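Local coordinates for protein NS2 (Infectious salmon anemia virus, PDB 5WCO) that probably forms the matrix layer beneath the viral envelope, polymerising with copies of itself and associating with the membrane, at residues Met34-Pro39 and Ile45-Lys50; Gln175-Gly180 and Lys184-Leu189. All blocks are in the same frame, centred on the assembly; numbering follows the deposited sequence.

Interaction 1 (Met34-Pro39 and Ile45-Lys50)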
# COMPACT_ATOMS: atom_id res chain seq x y z
N MET A 34 -6.02 -1.21 -2.55
CA MET A 34 -7.37 -0.65 -2.68
C MET A 34 -7.96 -0.63 -4.10
O MET A 34 -9.14 -0.37 -4.30
CB MET A 34 -7.43 0.75 -2.04
CG MET A 34 -7.13 0.71 -0.54
SD MET A 34 -8.38 -0.25 0.37
CE MET A 34 -9.86 0.57 -0.24
N ARG A 35 -7.12 -0.91 -5.09
CA ARG A 35 -7.56 -0.95 -6.49
C ARG A 35 -8.60 -2.07 -6.75
O ARG A 35 -9.34 -2.02 -7.72
CB ARG A 35 -6.35 -1.10 -7.42
CG ARG A 35 -5.14 -0.33 -6.94
CD ARG A 35 -4.41 0.38 -8.01
NE ARG A 35 -3.07 -0.16 -8.23
CZ ARG A 35 -1.92 0.49 -8.07
NH1 ARG A 35 -1.90 1.75 -7.66
NH2 ARG A 35 -0.79 -0.14 -8.32
N GLU A 36 -8.63 -3.07 -5.86
CA GLU A 36 -9.51 -4.24 -5.98
C GLU A 36 -10.90 -3.93 -5.46
O GLU A 36 -11.80 -4.77 -5.49
CB GLU A 36 -8.91 -5.42 -5.22
CG GLU A 36 -7.43 -5.58 -5.54
CD GLU A 36 -6.75 -6.69 -4.75
OE1 GLU A 36 -7.30 -7.13 -3.70
OE2 GLU A 36 -5.65 -7.12 -5.19
N ALA A 37 -11.06 -2.70 -4.99
CA ALA A 37 -12.32 -2.28 -4.41
C ALA A 37 -13.14 -1.58 -5.45
O ALA A 37 -12.59 -0.96 -6.36
CB ALA A 37 -12.09 -1.35 -3.24
N ASN A 38 -14.45 -1.67 -5.30
CA ASN A 38 -15.37 -0.80 -6.02
C ASN A 38 -15.08 0.67 -5.62
O ASN A 38 -15.01 1.00 -4.43
CB ASN A 38 -16.80 -1.20 -5.68
CG ASN A 38 -17.82 -0.46 -6.51
OD1 ASN A 38 -18.45 0.50 -6.05
ND2 ASN A 38 -17.99 -0.90 -7.76
N PRO A 39 -14.93 1.57 -6.61
CA PRO A 39 -14.41 2.92 -6.36
C PRO A 39 -15.27 3.80 -5.45
O PRO A 39 -14.84 4.90 -5.11
CB PRO A 39 -14.38 3.54 -7.76
CG PRO A 39 -15.49 2.88 -8.46
CD PRO A 39 -15.44 1.44 -7.98
N ILE A 45 -14.46 1.46 2.05
CA ILE A 45 -14.41 1.20 3.50
C ILE A 45 -14.78 -0.25 3.82
O ILE A 45 -14.07 -0.92 4.57
CB ILE A 45 -15.29 2.19 4.35
CG1 ILE A 45 -15.08 3.65 3.92
CG2 ILE A 45 -14.98 2.02 5.83
CD1 ILE A 45 -13.67 4.18 4.23
N ARG A 46 -15.89 -0.73 3.25
CA ARG A 46 -16.26 -2.14 3.46
C ARG A 46 -15.19 -3.08 2.97
O ARG A 46 -14.92 -4.11 3.59
CB ARG A 46 -17.61 -2.47 2.82
CG ARG A 46 -18.79 -1.80 3.50
CD ARG A 46 -19.95 -1.70 2.56
NE ARG A 46 -20.96 -0.80 3.09
CZ ARG A 46 -22.04 -0.40 2.43
NH1 ARG A 46 -22.26 -0.83 1.19
NH2 ARG A 46 -22.90 0.43 3.00
N HIS A 47 -14.54 -2.71 1.86
CA HIS A 47 -13.47 -3.55 1.34
C HIS A 47 -12.27 -3.65 2.26
O HIS A 47 -11.84 -4.76 2.56
CB HIS A 47 -13.00 -3.12 -0.04
CG HIS A 47 -11.87 -3.96 -0.54
ND1 HIS A 47 -12.06 -5.21 -1.11
CD2 HIS A 47 -10.53 -3.76 -0.51
CE1 HIS A 47 -10.89 -5.73 -1.42
NE2 HIS A 47 -9.94 -4.88 -1.07
N ALA A 48 -11.71 -2.52 2.72
CA ALA A 48 -10.51 -2.59 3.56
C ALA A 48 -10.77 -3.26 4.92
O ALA A 48 -9.91 -3.97 5.45
CB ALA A 48 -9.88 -1.22 3.74
N LEU A 49 -11.95 -3.02 5.49
CA LEU A 49 -12.30 -3.67 6.74
C LEU A 49 -12.33 -5.21 6.55
O LEU A 49 -11.70 -5.93 7.33
CB LEU A 49 -13.65 -3.16 7.28
CG LEU A 49 -13.76 -1.72 7.79
CD1 LEU A 49 -15.24 -1.33 7.96
CD2 LEU A 49 -12.99 -1.50 9.09
N LYS A 50 -13.03 -5.69 5.52
CA LYS A 50 -13.04 -7.12 5.14
C LYS A 50 -11.62 -7.72 5.03
O LYS A 50 -11.34 -8.81 5.55
CB LYS A 50 -13.82 -7.32 3.83
CG LYS A 50 -15.32 -7.64 4.01
CD LYS A 50 -16.19 -7.18 2.81
CE LYS A 50 -17.57 -6.61 3.29
NZ LYS A 50 -18.36 -5.89 2.23
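M34 reaches H47 and A48 by a bent chain: CG lies opposite the carbonyl carbon (chi1 -62°), the bend at chi2 brings SD to the helix, and a further bend at chi3 turns CE. H47 is set trans, with CG opposite its own backbone N (chi1 178°), which swings the imidazole out to the loop. The sulfur ends 3.8 Å from A48 CB, an apolar touch, and beside the imidazole rim, where M34 SD is 4.2 Å from H47 CD2. That second approach is a Met-aromatic contact made at the ring edge: the line to the centroid runs 84° from the ring normal.

A37 meets the same ring differently. Its methyl points at the helix, with A37 CB 3.8 Å from H47 CG, while A37 CA stands 4.2 Å above the plane, displaced toward the rim. The ring is thus met over one face by A37 and at its margin by M34. The loop shape behind this is a tight turn: R35 and E36 have backbone angles close to those of a type I beta turn, and A37 N bonds back to M34 O at 3.1 Å. In this matrix protein, built of helices and loops without strands, the turn lies in the loop between helix 23-30 and helix 41-50, doubling back onto the latter.

E36 adds only a looser touch, its CB 4.3 Å from H47 CE1. Its carboxylate OE1 instead forms a salt bridge with K51 NZ, and H47 NE2 has a weak hydrogen bond to that same lysine nitrogen. M34 also packs on I27 and L44, and A48 on V58 and M61 of helix 55-66.

Interaction 2 (Gln175-Gly180 and Lys184-Leu189)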
# COMPACT_ATOMS: atom_id res chain seq x y z
N GLN A 175 11.81 -21.74 -5.18
CA GLN A 175 12.20 -23.06 -4.72
C GLN A 175 12.79 -23.00 -3.30
O GLN A 175 12.43 -23.81 -2.43
CB GLN A 175 13.20 -23.68 -5.71
CG GLN A 175 13.34 -25.18 -5.61
CD GLN A 175 12.38 -25.93 -6.52
OE1 GLN A 175 11.59 -25.33 -7.25
NE2 GLN A 175 12.46 -27.27 -6.48
N MET A 176 13.66 -22.02 -3.06
CA MET A 176 14.38 -21.91 -1.78
C MET A 176 13.44 -21.73 -0.59
O MET A 176 13.66 -22.29 0.48
CB MET A 176 15.40 -20.77 -1.81
CG MET A 176 16.75 -21.12 -2.46
SD MET A 176 17.90 -19.72 -2.37
CE MET A 176 19.24 -20.29 -3.44
N TYR A 177 12.39 -20.95 -0.81
CA TYR A 177 11.39 -20.67 0.20
C TYR A 177 10.69 -21.96 0.65
O TYR A 177 10.55 -22.23 1.85
CB TYR A 177 10.39 -19.66 -0.36
CG TYR A 177 9.29 -19.29 0.59
CD1 TYR A 177 8.15 -20.08 0.68
CD2 TYR A 177 9.38 -18.15 1.39
CE1 TYR A 177 7.13 -19.75 1.54
CE2 TYR A 177 8.34 -17.80 2.27
CZ TYR A 177 7.22 -18.61 2.34
OH TYR A 177 6.17 -18.31 3.20
N ALA A 178 10.24 -22.76 -0.33
CA ALA A 178 9.64 -24.06 -0.05
C ALA A 178 10.58 -25.03 0.66
O ALA A 178 10.15 -25.80 1.52
CB ALA A 178 9.13 -24.69 -1.33
N LEU A 179 11.86 -25.00 0.29
CA LEU A 179 12.83 -25.97 0.81
C LEU A 179 13.39 -25.54 2.16
O LEU A 179 14.25 -26.24 2.73
CB LEU A 179 13.98 -26.22 -0.17
CG LEU A 179 13.73 -26.65 -1.63
CD1 LEU A 179 14.75 -27.71 -2.05
CD2 LEU A 179 12.29 -27.13 -1.90
N GLY A 180 12.94 -24.39 2.66
CA GLY A 180 13.15 -24.00 4.04
C GLY A 180 14.27 -23.01 4.34
O GLY A 180 14.55 -22.75 5.51
N LYS A 184 17.58 -14.65 5.62
CA LYS A 184 18.85 -14.05 5.20
C LYS A 184 19.29 -14.61 3.83
O LYS A 184 19.58 -13.83 2.91
CB LYS A 184 19.96 -14.26 6.26
CG LYS A 184 20.05 -15.71 6.77
CD LYS A 184 21.48 -16.19 7.05
CE LYS A 184 21.48 -17.63 7.60
NZ LYS A 184 21.43 -18.68 6.53
N ALA A 185 19.32 -15.93 3.70
CA ALA A 185 19.64 -16.57 2.43
C ALA A 185 18.70 -16.08 1.31
O ALA A 185 19.16 -15.63 0.25
CB ALA A 185 19.60 -18.08 2.56
N LEU A 186 17.38 -16.16 1.55
CA LEU A 186 16.38 -15.62 0.62
C LEU A 186 16.72 -14.18 0.22
O LEU A 186 16.68 -13.84 -0.97
CB LEU A 186 14.96 -15.67 1.22
CG LEU A 186 14.30 -17.05 1.40
CD1 LEU A 186 12.95 -16.97 2.13
CD2 LEU A 186 14.14 -17.75 0.04
N GLU A 187 17.06 -13.35 1.20
CA GLU A 187 17.36 -11.94 0.95
C GLU A 187 18.59 -11.69 0.06
O GLU A 187 18.53 -10.84 -0.83
CB GLU A 187 17.45 -11.16 2.25
CG GLU A 187 16.09 -10.57 2.62
CD GLU A 187 15.83 -10.54 4.12
OE1 GLU A 187 14.66 -10.30 4.50
OE2 GLU A 187 16.79 -10.77 4.90
N ASN A 188 19.68 -12.43 0.29
CA ASN A 188 20.82 -12.40 -0.62
C ASN A 188 20.37 -12.55 -2.08
O ASN A 188 20.58 -11.65 -2.92
CB ASN A 188 21.85 -13.50 -0.28
CG ASN A 188 22.67 -13.18 0.96
OD1 ASN A 188 22.95 -12.02 1.26
ND2 ASN A 188 23.07 -14.22 1.70
N LEU A 189 19.71 -13.68 -2.36
CA LEU A 189 19.17 -13.96 -3.68
C LEU A 189 18.34 -12.81 -4.25
O LEU A 189 18.52 -12.42 -5.42
CB LEU A 189 18.39 -15.29 -3.68
CG LEU A 189 17.87 -15.87 -5.01
CD1 LEU A 189 18.91 -15.72 -6.09
CD2 LEU A 189 17.51 -17.34 -4.87
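L186 presents a forked end to M176 and Y177, and the shape of that fork explains most of the fit. One prong, L186 CD2, lies 3.8 Å from M176 CB and 3.7 Å from Y177 N, so it rests against the backbone and the root of a side chain rather than on a side-chain tip. The other prong, L186 CD1, comes 3.8 Å from Y177 CD2, meeting the phenol ring at a slant. The two methyls thus divide their contacts, CD2 at the backbone and the CB of M176, CD1 at the ring.

M176 supplies the bump in the reverse direction. With chi2 at -177° and chi3 close to trans as well, its chain runs out almost straight toward the other helix, and its far end crosses L189 at a slant. A single methyl receives it: L189 CD2 is 3.5 Å from M176 SD and 3.7 Å from M176 CE. L189 is trans about its first torsion (chi1 -173°), and this helps bring CD2 to the sulfur. The side-chain contacts are apolar, and M176 spans both leucines, reaching L186 with CB and L189 with SD and CE.

The turn between the helices begins within 175-180, where G180 closes helix 163-178 in a Schellman motif, with positive phi (100°) and two bonds back into the last turn, the one from G180 N to Y177 O being weak. Just beyond it, S182 OG accepts a hydrogen bond from A185 N in the first turn of the following helix. The contact thus lies at the closed end of a helical hairpin, joining helix 163-178 to helix 183-198, and L186 and L189 extend the packing further along the former by touching R173.

In the fold
Interactions 1 and 2 each join parts of the chain close in sequence, but they share no helix and do not touch: their centres are 32 Å apart and their nearest atoms about 18 Å. The centre of interaction 1 lies about 12 Å from the centre of the chain, that of interaction 2 about 24 Å. The first is partly buried and sets a loop against helix 41-50; the second is a surface contact between two successive helices. The buried areas are nearly equal, 218 and 212 Å². Interaction 1 is marked by an imidazole met at face and edge, with charged E36 and its partner K51 alongside, whereas leucine, methionine and tyrosine side chains pack in interaction 2.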